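Local atomic coordinates of PILD processed protein (Shewanella oneidensis, PDB entry 4D40), a protein that probably assembles, as a type IV pilin, into thin filaments on the bacterial surface that take part in adhesion. Residues G28-S33 with F44-T49; T15-L20 with F53-K58; P40-S45 with A59-R64; G4-A9 with D67-L72. One frame throughout, in Å; residues are numbered along the deposited sequence.

Interaction 2 is the greasy interior of the pilin: helix residues 15-20 pack on strand residues 53-58 with no hydrogen bond between them. Interaction 3, at the surface, uses the same strand 55-61 further along and pairs it with strand 42-48, mainly through backbone hydrogen bonds. Interaction 1, also at the surface, meets the other end of strand 42-48, where one tyrosine hydroxyl ties down the loop after the helix. Interaction 4 returns to helix 2-27 near its start and is buried yet charged, joining an arginine to an aspartate beside a disulfide. Interactions 1 and 4 lie on opposite sides of the chain's centre, with centres about 22 Å apart.

Interaction 1 (G28-S33 with F44-T49)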
loop_
_atom_site.group_PDB
_atom_site.type_symbol
_atom_site.label_atom_id
_atom_site.label_comp_id
_atom_site.label_asym_id
_atom_site.label_seq_id
_atom_site.Cartn_x
_atom_site.Cartn_y
_atom_site.Cartn_z
ATOM N N GLY A 28 -13.404 14.477 4.898
ATOM C CA GLY A 28 -13.283 14.233 6.325
ATOM C C GLY A 28 -13.247 12.763 6.683
ATOM O O GLY A 28 -13.189 12.413 7.863
ATOM N N LEU A 29 -13.270 11.920 5.652
ATOM C CA LEU A 29 -13.294 10.466 5.788
ATOM C C LEU A 29 -12.543 9.836 4.623
ATOM O O LEU A 29 -12.403 10.452 3.572
ATOM C CB LEU A 29 -14.728 9.938 5.806
ATOM C CG LEU A 29 -15.606 10.223 7.021
ATOM C CD1 LEU A 29 -17.018 9.747 6.739
ATOM C CD2 LEU A 29 -15.047 9.555 8.270
ATOM N N TYR A 30 -12.068 8.610 4.797
ATOM C CA TYR A 30 -11.492 7.873 3.674
ATOM C C TYR A 30 -12.615 7.249 2.852
ATOM O O TYR A 30 -13.712 7.040 3.363
ATOM C CB TYR A 30 -10.509 6.811 4.167
ATOM C CG TYR A 30 -9.269 7.411 4.775
ATOM C CD1 TYR A 30 -8.353 8.103 3.986
ATOM C CD2 TYR A 30 -9.014 7.301 6.136
ATOM C CE1 TYR A 30 -7.214 8.661 4.537
ATOM C CE2 TYR A 30 -7.877 7.859 6.694
ATOM C CZ TYR A 30 -6.986 8.541 5.892
ATOM O OH TYR A 30 -5.856 9.093 6.452
ATOM N N PRO A 31 -12.347 6.959 1.566
ATOM C CA PRO A 31 -13.379 6.417 0.675
ATOM C C PRO A 31 -13.691 4.946 0.908
ATOM O O PRO A 31 -12.878 4.222 1.478
ATOM C CB PRO A 31 -12.774 6.611 -0.716
ATOM C CG PRO A 31 -11.306 6.589 -0.485
ATOM C CD PRO A 31 -11.105 7.269 0.838
ATOM N N ALA A 32 -14.855 4.519 0.435
ATOM C CA ALA A 32 -15.283 3.134 0.575
ATOM C C ALA A 32 -14.390 2.190 -0.224
ATOM O O ALA A 32 -14.235 1.022 0.139
ATOM C CB ALA A 32 -16.723 2.986 0.133
ATOM N N SER A 33 -13.821 2.693 -1.317
ATOM C CA SER A 33 -12.973 1.884 -2.194
ATOM C C SER A 33 -11.944 2.725 -2.936
ATOM O O SER A 33 -12.055 3.944 -2.997
ATOM C CB SER A 33 -13.828 1.126 -3.215
ATOM O OG SER A 33 -14.513 2.019 -4.079
ATOM N N PHE A 44 -2.427 -5.576 -5.184
ATOM C CA PHE A 44 -2.645 -4.447 -4.277
ATOM C C PHE A 44 -4.080 -4.401 -3.763
ATOM O O PHE A 44 -5.022 -4.694 -4.504
ATOM C CB PHE A 44 -2.310 -3.133 -4.978
ATOM C CG PHE A 44 -0.885 -3.034 -5.430
ATOM C CD1 PHE A 44 0.096 -2.542 -4.582
ATOM C CD2 PHE A 44 -0.520 -3.436 -6.704
ATOM C CE1 PHE A 44 1.412 -2.448 -5.002
ATOM C CE2 PHE A 44 0.789 -3.340 -7.125
ATOM C CZ PHE A 44 1.758 -2.849 -6.268
ATOM N N SER A 45 -4.241 -4.032 -2.494
ATOM C CA SER A 45 -5.562 -3.921 -1.899
ATOM C C SER A 45 -5.660 -2.691 -1.009
ATOM O O SER A 45 -4.665 -2.241 -0.446
ATOM C CB SER A 45 -5.898 -5.178 -1.085
ATOM O OG SER A 45 -5.002 -5.346 0.009
ATOM N N TYR A 46 -6.874 -2.158 -0.920
ATOM C CA TYR A 46 -7.216 -1.050 -0.036
ATOM C C TYR A 46 -8.339 -1.496 0.883
ATOM O O TYR A 46 -9.393 -1.933 0.405
ATOM C CB TYR A 46 -7.648 0.167 -0.848
ATOM C CG TYR A 46 -8.368 1.235 -0.056
ATOM C CD1 TYR A 46 -7.673 2.047 0.814
ATOM C CD2 TYR A 46 -9.737 1.449 -0.207
ATOM C CE1 TYR A 46 -8.318 3.045 1.537
ATOM C CE2 TYR A 46 -10.393 2.457 0.508
ATOM C CZ TYR A 46 -9.664 3.244 1.379
ATOM O OH TYR A 46 -10.283 4.245 2.102
ATOM N N THR A 47 -8.107 -1.396 2.189
ATOM C CA THR A 47 -9.092 -1.779 3.202
ATOM C C THR A 47 -9.325 -0.628 4.170
ATOM O O THR A 47 -8.509 -0.397 5.065
ATOM C CB THR A 47 -8.635 -3.018 3.998
ATOM O OG1 THR A 47 -8.326 -4.080 3.088
ATOM C CG2 THR A 47 -9.721 -3.492 4.944
ATOM N N PRO A 48 -10.436 0.100 3.992
ATOM C CA PRO A 48 -10.763 1.130 4.978
ATOM C C PRO A 48 -11.262 0.512 6.268
ATOM O O PRO A 48 -11.735 -0.625 6.276
ATOM C CB PRO A 48 -11.869 1.931 4.294
ATOM C CG PRO A 48 -12.548 0.942 3.418
ATOM C CD PRO A 48 -11.477 -0.012 2.951
ATOM N N THR A 49 -11.152 1.253 7.359
ATOM C CA THR A 49 -11.775 0.830 8.593
ATOM C C THR A 49 -13.276 1.030 8.474
ATOM O O THR A 49 -13.745 1.776 7.615
ATOM C CB THR A 49 -11.236 1.603 9.793
ATOM O OG1 THR A 49 -11.478 3.002 9.603
ATOM C CG2 THR A 49 -9.752 1.364 9.937
#
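Around P31 and A32 the loop 28-33 passes the last residues of strand 42-48 without pairing to it; the closest CA atoms are those of A32 and P48, 6.6 Å apart. One side chain makes most of the contact. With chi1 at 164° the Y46 ring swings away from its own backbone N and over to the loop. Its OH donates to the carbonyl O of P31 at 2.7 Å, lying in the carbonyl plane on a lone pair, with a C=O...OH angle of 138°; the acceptor in turn lies in the plane of the phenol, at its edge. The same hydroxyl is hemmed in by carbon: CB of Y30 is 3.3 Å from Y46 OH, and CD of P31 is 3.4 Å from it. The side chains of P31 and Y46 cross at about a right angle. Further back along the ring, CD2 of Y46 meets C of S33 at 3.7 Å. P48 backs the group from within its own strand, its N lying over the centre of one face of the Y46 ring, while its CG touches O of A32 at 3.7 Å. A phenylalanine in place of Y46 would probably leave the P31 carbonyl without its hydroxyl partner and the loop less firmly tied to the strand. The end of Y30 turns inward instead, its OH bonded to E21 and its ring edge-to-face with F55. The loop between helix 2-27 and strand 42-48 is consistent with the alpha-beta loop of type IV pilins, here fastened to the edge strand of the sheet by Y46.

Interaction 2 (T15-L20 with F53-K58); sequences TSAQAL and FGFSLK
L20, on helix 15-20, projects toward the sheet, onto F55 and L57, in the helix-on-sheet packing at the heart of the type IV pilin fold. The short axes of helix 15-20 and strand 55-58 run nearly antiparallel (155°) and approach to 10.0 Å. The chief bump is CD1 of L20. It sits over the middle of one face of the F55 ring, 3.7 Å from the centroid and 9° off the normal, a CH-pi contact that puts it at similar distances from all six ring carbons. With chi1 at 70°, CG of F55 stands between its backbone N and carbonyl carbon, and the ring leans obliquely so that one face meets the methyl. L57 supplies the second bump, which meets L20 tip to tip, the two CD1 atoms 3.8 Å apart. The hollow that receives the L57 methyl is formed by S16, A17 and L20: CB of S16 lies 3.8 Å from L57 CD1, and the small A17 lets the methyl come close to the helix backbone. The A17 CB also borders the F55 ring, 4.2 Å from its CZ. S16 brings only carbon to the contact, since its OG is bonded back to O of Y12. Y46 of strand 42-48 also touches L20 and L57, and L74 of strand 72-75 touches A17. At its deepest point, L57 CD1 rests 3.6 Å from the backbone N of A17.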
loop_
_atom_site.group_PDB
_atom_site.type_symbol
_atom_site.label_atom_id
_atom_site.label_comp_id
_atom_site.label_asym_id
_atom_site.label_seq_id
_atom_site.Cartn_x
_atom_site.Cartn_y
_atom_site.Cartn_z
ATOM N N THR A 15 1.984 6.724 -3.523
ATOM C CA THR A 15 1.168 7.644 -4.313
ATOM C C THR A 15 -0.312 7.321 -4.083
ATOM O O THR A 15 -1.166 8.208 -4.136
ATOM C CB THR A 15 1.519 7.603 -5.812
ATOM O OG1 THR A 15 1.463 6.261 -6.292
ATOM C CG2 THR A 15 2.913 8.161 -6.040
ATOM N N SER A 16 -0.611 6.060 -3.786
ATOM C CA SER A 16 -1.980 5.681 -3.448
ATOM C C SER A 16 -2.421 6.308 -2.130
ATOM O O SER A 16 -3.545 6.799 -2.022
ATOM C CB SER A 16 -2.116 4.165 -3.380
ATOM O OG SER A 16 -1.918 3.601 -4.673
ATOM N N ALA A 17 -1.534 6.301 -1.140
ATOM C CA ALA A 17 -1.837 6.906 0.155
ATOM C C ALA A 17 -2.029 8.412 0.004
ATOM O O ALA A 17 -2.842 9.017 0.711
ATOM C CB ALA A 17 -0.722 6.617 1.163
ATOM N N GLN A 18 -1.275 9.012 -0.911
ATOM C CA GLN A 18 -1.353 10.458 -1.134
ATOM C C GLN A 18 -2.701 10.834 -1.746
ATOM O O GLN A 18 -3.290 11.869 -1.419
ATOM C CB GLN A 18 -0.195 10.928 -2.024
ATOM C CG GLN A 18 1.158 10.829 -1.322
ATOM C CD GLN A 18 2.333 11.056 -2.233
ATOM O OE1 GLN A 18 2.187 11.169 -3.450
ATOM N NE2 GLN A 18 3.523 11.146 -1.643
ATOM N N ALA A 19 -3.202 9.979 -2.625
ATOM C CA ALA A 19 -4.514 10.199 -3.212
ATOM C C ALA A 19 -5.610 10.052 -2.151
ATOM O O ALA A 19 -6.588 10.802 -2.152
ATOM C CB ALA A 19 -4.746 9.235 -4.359
ATOM N N LEU A 20 -5.442 9.088 -1.252
ATOM C CA LEU A 20 -6.404 8.882 -0.175
ATOM C C LEU A 20 -6.473 10.101 0.743
ATOM O O LEU A 20 -7.556 10.451 1.204
ATOM C CB LEU A 20 -6.056 7.627 0.625
ATOM C CG LEU A 20 -6.284 6.307 -0.125
ATOM C CD1 LEU A 20 -5.584 5.167 0.589
ATOM C CD2 LEU A 20 -7.776 6.013 -0.276
ATOM N N PHE A 53 -12.131 6.251 9.271
ATOM C CA PHE A 53 -11.087 7.151 9.767
ATOM C C PHE A 53 -9.679 6.566 9.632
ATOM O O PHE A 53 -8.689 7.258 9.904
ATOM C CB PHE A 53 -11.354 7.521 11.228
ATOM C CG PHE A 53 -12.430 8.556 11.401
ATOM C CD1 PHE A 53 -12.248 9.846 10.933
ATOM C CD2 PHE A 53 -13.618 8.243 12.044
ATOM C CE1 PHE A 53 -13.239 10.806 11.097
ATOM C CE2 PHE A 53 -14.611 9.197 12.209
ATOM C CZ PHE A 53 -14.417 10.481 11.741
ATOM N N GLY A 54 -9.591 5.306 9.210
ATOM C CA GLY A 54 -8.316 4.656 8.960
ATOM C C GLY A 54 -8.342 3.813 7.700
ATOM O O GLY A 54 -9.396 3.641 7.090
ATOM N N PHE A 55 -7.182 3.292 7.306
ATOM C CA PHE A 55 -7.107 2.329 6.211
ATOM C C PHE A 55 -5.823 1.520 6.257
ATOM O O PHE A 55 -4.872 1.870 6.953
ATOM C CB PHE A 55 -7.201 3.030 4.845
ATOM C CG PHE A 55 -5.990 3.856 4.492
ATOM C CD1 PHE A 55 -4.840 3.266 3.997
ATOM C CD2 PHE A 55 -6.007 5.237 4.648
ATOM C CE1 PHE A 55 -3.735 4.020 3.671
ATOM C CE2 PHE A 55 -4.910 5.992 4.322
ATOM C CZ PHE A 55 -3.766 5.381 3.829
ATOM N N SER A 56 -5.807 0.446 5.477
ATOM C CA SER A 56 -4.597 -0.315 5.222
ATOM C C SER A 56 -4.460 -0.551 3.729
ATOM O O SER A 56 -5.371 -1.090 3.096
ATOM C CB SER A 56 -4.622 -1.652 5.953
ATOM O OG SER A 56 -3.521 -2.453 5.550
ATOM N N LEU A 57 -3.322 -0.134 3.183
ATOM C CA LEU A 57 -2.942 -0.466 1.813
ATOM C C LEU A 57 -1.954 -1.613 1.875
ATOM O O LEU A 57 -1.016 -1.570 2.675
ATOM C CB LEU A 57 -2.307 0.735 1.105
ATOM C CG LEU A 57 -3.246 1.829 0.611
ATOM C CD1 LEU A 57 -2.457 3.102 0.289
ATOM C CD2 LEU A 57 -4.010 1.346 -0.611
ATOM N N LYS A 58 -2.149 -2.645 1.052
ATOM C CA LYS A 58 -1.206 -3.753 1.043
ATOM C C LYS A 58 -0.758 -4.099 -0.357
ATOM O O LYS A 58 -1.502 -3.937 -1.325
ATOM C CB LYS A 58 -1.803 -5.004 1.686
ATOM C CG LYS A 58 -2.181 -4.826 3.145
ATOM C CD LYS A 58 -2.604 -6.146 3.757
ATOM C CE LYS A 58 -2.594 -6.080 5.268
ATOM N NZ LYS A 58 -3.666 -5.181 5.750
#

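Interaction 3 (P40-S45 with A59-R64); sequences PYYSFS and AVPTNR
Backbone hydrogen bonds tie S43 to V60 in both directions, N of S43 to O of V60 and N of V60 to O of S43, each 2.9 Å. They make this a hydrogen-bonded pair of the antiparallel hairpin 42-48/55-61, flanked by the non-hydrogen-bonded pairs Y42-P61 and F44-A59. Past the regular ladder, T62 N still reaches O of Y41, but from above the carbonyl plane. A water extends the S43-V60 pair, donating to V60 O and hydrogen-bonded to OG of S43. Side-chain polar bonds gather on the carbonyl O of P40. T62 OG1 donates to it at 2.7 Å, in the carbonyl plane on a lone pair; chi1 of 66° brings that hydroxyl round to the carbonyl while CG2 lies beside the Y41 backbone. NH1 of R64, on a poorly ordered side chain, adds a longer bond to P40 O of 3.2 Å, tilted 17° from that plane. Apolar contacts line the face bearing Y42, F44, A59 and P61. CE1 of F44 presses on CB of A59 at 3.5 Å, and CE1 of Y42 meets CB of P61 at 3.8 Å, the two side chains crossing obliquely. The Y42 hydroxyl is hydrogen-bonded to NE2 of Q65. This apolar face is turned to helix 2-27, where Y42 rests on R6 and A9 and F44 on A9 and L13; strand 55-61 passes the sheet on through A59 to L72 of strand 72-75.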
loop_
_atom_site.group_PDB
_atom_site.type_symbol
_atom_site.label_atom_id
_atom_site.label_comp_id
_atom_site.label_asym_id
_atom_site.label_seq_id
_atom_site.Cartn_x
_atom_site.Cartn_y
_atom_site.Cartn_z
ATOM N N PRO A 40 2.200 -8.489 -12.481
ATOM C CA PRO A 40 2.523 -9.913 -12.351
ATOM C C PRO A 40 3.221 -10.256 -11.033
ATOM O O PRO A 40 3.313 -11.439 -10.691
ATOM C CB PRO A 40 3.457 -10.166 -13.535
ATOM C CG PRO A 40 3.119 -9.098 -14.521
ATOM C CD PRO A 40 2.775 -7.900 -13.703
ATOM N N TYR A 41 3.678 -9.235 -10.310
ATOM C CA TYR A 41 4.528 -9.426 -9.137
ATOM C C TYR A 41 3.860 -9.082 -7.811
ATOM O O TYR A 41 4.228 -9.645 -6.777
ATOM C CB TYR A 41 5.792 -8.588 -9.286
ATOM C CG TYR A 41 6.575 -8.933 -10.526
ATOM C CD1 TYR A 41 7.365 -10.068 -10.562
ATOM C CD2 TYR A 41 6.523 -8.128 -11.652
ATOM C CE1 TYR A 41 8.088 -10.397 -11.686
ATOM C CE2 TYR A 41 7.245 -8.450 -12.788
ATOM C CZ TYR A 41 8.025 -9.586 -12.794
ATOM O OH TYR A 41 8.755 -9.922 -13.906
ATOM N N TYR A 42 2.889 -8.176 -7.840
ATOM C CA TYR A 42 2.169 -7.790 -6.631
ATOM C C TYR A 42 0.683 -7.608 -6.882
ATOM O O TYR A 42 0.267 -7.130 -7.941
ATOM C CB TYR A 42 2.723 -6.482 -6.037
ATOM C CG TYR A 42 4.060 -6.631 -5.345
ATOM C CD1 TYR A 42 4.134 -6.966 -4.000
ATOM C CD2 TYR A 42 5.241 -6.423 -6.033
ATOM C CE1 TYR A 42 5.356 -7.113 -3.366
ATOM C CE2 TYR A 42 6.466 -6.569 -5.416
ATOM C CZ TYR A 42 6.518 -6.906 -4.081
ATOM O OH TYR A 42 7.737 -7.046 -3.466
ATOM N N SER A 43 -0.101 -7.981 -5.877
ATOM C CA SER A 43 -1.529 -7.723 -5.849
ATOM C C SER A 43 -1.783 -6.670 -4.789
ATOM O O SER A 43 -1.388 -6.846 -3.640
ATOM C CB SER A 43 -2.305 -9.003 -5.546
ATOM O OG SER A 43 -2.028 -9.985 -6.520
ATOM N N PHE A 44 -2.427 -5.576 -5.184
ATOM C CA PHE A 44 -2.645 -4.447 -4.277
ATOM C C PHE A 44 -4.080 -4.401 -3.763
ATOM O O PHE A 44 -5.022 -4.694 -4.504
ATOM C CB PHE A 44 -2.310 -3.133 -4.978
ATOM C CG PHE A 44 -0.885 -3.034 -5.430
ATOM C CD1 PHE A 44 0.096 -2.542 -4.582
ATOM C CD2 PHE A 44 -0.520 -3.436 -6.704
ATOM C CE1 PHE A 44 1.412 -2.448 -5.002
ATOM C CE2 PHE A 44 0.789 -3.340 -7.125
ATOM C CZ PHE A 44 1.758 -2.849 -6.268
ATOM N N SER A 45 -4.241 -4.032 -2.494
ATOM C CA SER A 45 -5.562 -3.921 -1.899
ATOM C C SER A 45 -5.660 -2.691 -1.009
ATOM O O SER A 45 -4.665 -2.241 -0.446
ATOM C CB SER A 45 -5.898 -5.178 -1.085
ATOM O OG SER A 45 -5.002 -5.346 0.009
ATOM N N ALA A 59 0.474 -4.588 -0.429
ATOM C CA ALA A 59 1.037 -5.158 -1.644
ATOM C C ALA A 59 1.487 -6.574 -1.334
ATOM O O ALA A 59 2.456 -6.780 -0.602
ATOM C CB ALA A 59 2.195 -4.323 -2.144
ATOM N N VAL A 60 0.768 -7.546 -1.886
ATOM C CA VAL A 60 1.034 -8.956 -1.624
ATOM C C VAL A 60 1.797 -9.558 -2.786
ATOM O O VAL A 60 1.268 -9.615 -3.893
ATOM C CB VAL A 60 -0.271 -9.750 -1.407
ATOM C CG1 VAL A 60 0.028 -11.232 -1.176
ATOM C CG2 VAL A 60 -1.055 -9.174 -0.241
ATOM N N PRO A 61 3.031 -10.020 -2.541
ATOM C CA PRO A 61 3.773 -10.612 -3.660
ATOM C C PRO A 61 3.124 -11.879 -4.201
ATOM O O PRO A 61 2.532 -12.647 -3.448
ATOM C CB PRO A 61 5.144 -10.916 -3.047
ATOM C CG PRO A 61 4.888 -11.058 -1.589
ATOM C CD PRO A 61 3.798 -10.076 -1.282
ATOM N N THR A 62 3.224 -12.066 -5.512
ATOM C CA THR A 62 2.825 -13.309 -6.154
ATOM C C THR A 62 3.955 -14.318 -6.001
ATOM O O THR A 62 5.039 -13.977 -5.535
ATOM C CB THR A 62 2.521 -13.104 -7.643
ATOM O OG1 THR A 62 3.730 -12.753 -8.320
ATOM C CG2 THR A 62 1.491 -12.001 -7.847
ATOM N N ASN A 63 3.710 -15.559 -6.405
ATOM C CA ASN A 63 4.758 -16.577 -6.387
ATOM C C ASN A 63 5.935 -16.191 -7.288
ATOM O O ASN A 63 7.058 -16.653 -7.090
ATOM C CB ASN A 63 4.188 -17.936 -6.805
ATOM C CG ASN A 63 3.295 -17.847 -8.027
ATOM O OD1 ASN A 63 3.270 -16.831 -8.721
ATOM N ND2 ASN A 63 2.552 -18.914 -8.296
ATOM N N ARG A 64 5.668 -15.329 -8.266
ATOM C CA ARG A 64 6.683 -14.868 -9.210
ATOM C C ARG A 64 7.638 -13.834 -8.607
ATOM O O ARG A 64 8.608 -13.434 -9.247
ATOM C CB ARG A 64 6.006 -14.275 -10.447
ATOM C CG ARG A 64 5.069 -15.244 -11.143
ATOM C CD ARG A 64 4.298 -14.588 -12.270
ATOM N NE ARG A 64 3.109 -15.365 -12.615
ATOM C CZ ARG A 64 1.897 -15.168 -12.097
ATOM N NH1 ARG A 64 1.686 -14.201 -11.208
ATOM N NH2 ARG A 64 0.887 -15.938 -12.478
HETATM O O HOH W 1 -0.383 -11.649 -4.792
#

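Interaction 4 (G4-A9 with D67-L72); sequences GRRFDA and DPCGTL
A disulfide sulfur sits over the face of the R6 guanidinium: SG of C69 is 3.4 Å above its plane, over its centre. C69 is bonded to C86, a disulfide consistent with the one that bounds the C-terminal D-region in type IV pilins, so the start of helix 2-27 is joined here to the base of that loop. At its edge the same guanidinium grips D67 side-on in a salt bridge. NH2 of R6 donates to the syn lone pair of D67 OD1 at 3.0 Å, OD1 lying in the guanidinium plane, and NE reaches OD2 at 3.0 Å on a more tilted path, the two flat groups being turned 54° apart. R6 starts out extended from the helix (chi1 -173°) and then bends at chi2 and chi3 to lay the group between aspartate and sulfur. NH1 goes to O of C86. An alanine in place of R6 would probably leave the buried D67 carboxylate without its countercharge and a gap beneath the disulfide. Below the charges the contact turns apolar: CD1 of L72 touches CG of R6 at 3.8 Å and CB of A9 at 4.2 Å. D67 also orders its own type I turn, 67-70. In an Asx turn, the backbone N of C69 donates to OD2 of D67 at 3.0 Å, from the face of the carboxylate opposite to that met by R6 NE.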
loop_
_atom_site.group_PDB
_atom_site.type_symbol
_atom_site.label_atom_id
_atom_site.label_comp_id
_atom_site.label_asym_id
_atom_site.label_seq_id
_atom_site.Cartn_x
_atom_site.Cartn_y
_atom_site.Cartn_z
ATOM N N GLY A 4 14.161 -4.182 -6.835
ATOM C CA GLY A 4 13.620 -3.040 -7.551
ATOM C C GLY A 4 12.104 -3.072 -7.620
ATOM O O GLY A 4 11.437 -2.043 -7.483
ATOM N N ARG A 5 11.552 -4.264 -7.826
ATOM C CA ARG A 5 10.110 -4.416 -7.931
ATOM C C ARG A 5 9.415 -4.212 -6.584
ATOM O O ARG A 5 8.281 -3.738 -6.536
ATOM C CB ARG A 5 9.764 -5.787 -8.505
ATOM C CG ARG A 5 10.154 -5.935 -9.962
ATOM C CD ARG A 5 9.530 -7.164 -10.567
ATOM N NE ARG A 5 10.066 -8.394 -9.992
ATOM C CZ ARG A 5 10.976 -9.175 -10.570
ATOM N NH1 ARG A 5 11.481 -8.871 -11.760
ATOM N NH2 ARG A 5 11.384 -10.274 -9.951
ATOM N N ARG A 6 10.094 -4.577 -5.498
ATOM C CA ARG A 6 9.596 -4.292 -4.155
ATOM C C ARG A 6 9.497 -2.782 -3.968
ATOM O O ARG A 6 8.507 -2.269 -3.445
ATOM C CB ARG A 6 10.510 -4.903 -3.086
ATOM C CG ARG A 6 9.961 -4.792 -1.657
ATOM C CD ARG A 6 11.080 -4.668 -0.630
ATOM N NE ARG A 6 12.063 -5.731 -0.756
ATOM C CZ ARG A 6 13.313 -5.668 -0.305
ATOM N NH1 ARG A 6 13.755 -4.585 0.322
ATOM N NH2 ARG A 6 14.127 -6.698 -0.480
ATOM N N PHE A 7 10.525 -2.068 -4.410
ATOM C CA PHE A 7 10.558 -0.624 -4.223
ATOM C C PHE A 7 9.533 0.053 -5.137
ATOM O O PHE A 7 8.922 1.056 -4.753
ATOM C CB PHE A 7 11.966 -0.079 -4.473
ATOM C CG PHE A 7 12.987 -0.504 -3.439
ATOM C CD1 PHE A 7 12.639 -0.652 -2.101
ATOM C CD2 PHE A 7 14.298 -0.747 -3.807
ATOM C CE1 PHE A 7 13.575 -1.040 -1.160
ATOM C CE2 PHE A 7 15.242 -1.136 -2.867
ATOM C CZ PHE A 7 14.880 -1.278 -1.543
ATOM N N ASP A 8 9.337 -0.500 -6.334
ATOM C CA ASP A 8 8.271 -0.041 -7.227
ATOM C C ASP A 8 6.909 -0.150 -6.551
ATOM O O ASP A 8 6.083 0.757 -6.635
ATOM C CB ASP A 8 8.245 -0.852 -8.526
ATOM C CG ASP A 8 9.377 -0.499 -9.468
ATOM O OD1 ASP A 8 10.009 0.569 -9.297
ATOM O OD2 ASP A 8 9.625 -1.300 -10.392
ATOM N N ALA A 9 6.671 -1.282 -5.900
ATOM C CA ALA A 9 5.416 -1.502 -5.191
ATOM C C ALA A 9 5.256 -0.501 -4.053
ATOM O O ALA A 9 4.170 0.040 -3.835
ATOM C CB ALA A 9 5.352 -2.930 -4.663
ATOM N N ASP A 67 10.543 -12.354 -2.823
ATOM C CA ASP A 67 11.206 -11.310 -2.065
ATOM C C ASP A 67 11.049 -11.523 -0.558
ATOM O O ASP A 67 9.957 -11.825 -0.088
ATOM C CB ASP A 67 10.642 -9.956 -2.469
ATOM C CG ASP A 67 11.319 -8.833 -1.764
ATOM O OD1 ASP A 67 12.396 -8.411 -2.234
ATOM O OD2 ASP A 67 10.784 -8.396 -0.731
ATOM N N PRO A 68 12.143 -11.363 0.210
ATOM C CA PRO A 68 12.107 -11.699 1.640
ATOM C C PRO A 68 11.295 -10.743 2.525
ATOM O O PRO A 68 11.109 -11.042 3.706
ATOM C CB PRO A 68 13.589 -11.672 2.035
ATOM C CG PRO A 68 14.232 -10.765 1.047
ATOM C CD PRO A 68 13.501 -11.003 -0.236
ATOM N N CYS A 69 10.812 -9.630 1.981
ATOM C CA CYS A 69 9.985 -8.719 2.767
ATOM C C CYS A 69 8.514 -9.111 2.722
ATOM O O CYS A 69 7.698 -8.576 3.468
ATOM C CB CYS A 69 10.165 -7.280 2.288
ATOM S SG CYS A 69 11.813 -6.657 2.681
ATOM N N GLY A 70 8.178 -10.056 1.855
ATOM C CA GLY A 70 6.821 -10.559 1.780
ATOM C C GLY A 70 5.803 -9.471 1.518
ATOM O O GLY A 70 6.010 -8.585 0.685
ATOM N N THR A 71 4.699 -9.526 2.248
ATOM C CA THR A 71 3.640 -8.543 2.083
ATOM C C THR A 71 4.028 -7.210 2.695
ATOM O O THR A 71 4.477 -7.144 3.843
ATOM C CB THR A 71 2.328 -9.030 2.712
ATOM O OG1 THR A 71 1.906 -10.222 2.041
ATOM C CG2 THR A 71 1.236 -7.963 2.592
ATOM N N LEU A 72 3.836 -6.153 1.914
ATOM C CA LEU A 72 4.132 -4.795 2.339
ATOM C C LEU A 72 2.833 -4.096 2.677
ATOM O O LEU A 72 1.845 -4.265 1.974
ATOM C CB LEU A 72 4.850 -4.027 1.237
ATOM C CG LEU A 72 5.995 -4.753 0.547
ATOM C CD1 LEU A 72 6.347 -4.026 -0.738
ATOM C CD2 LEU A 72 7.198 -4.862 1.459
#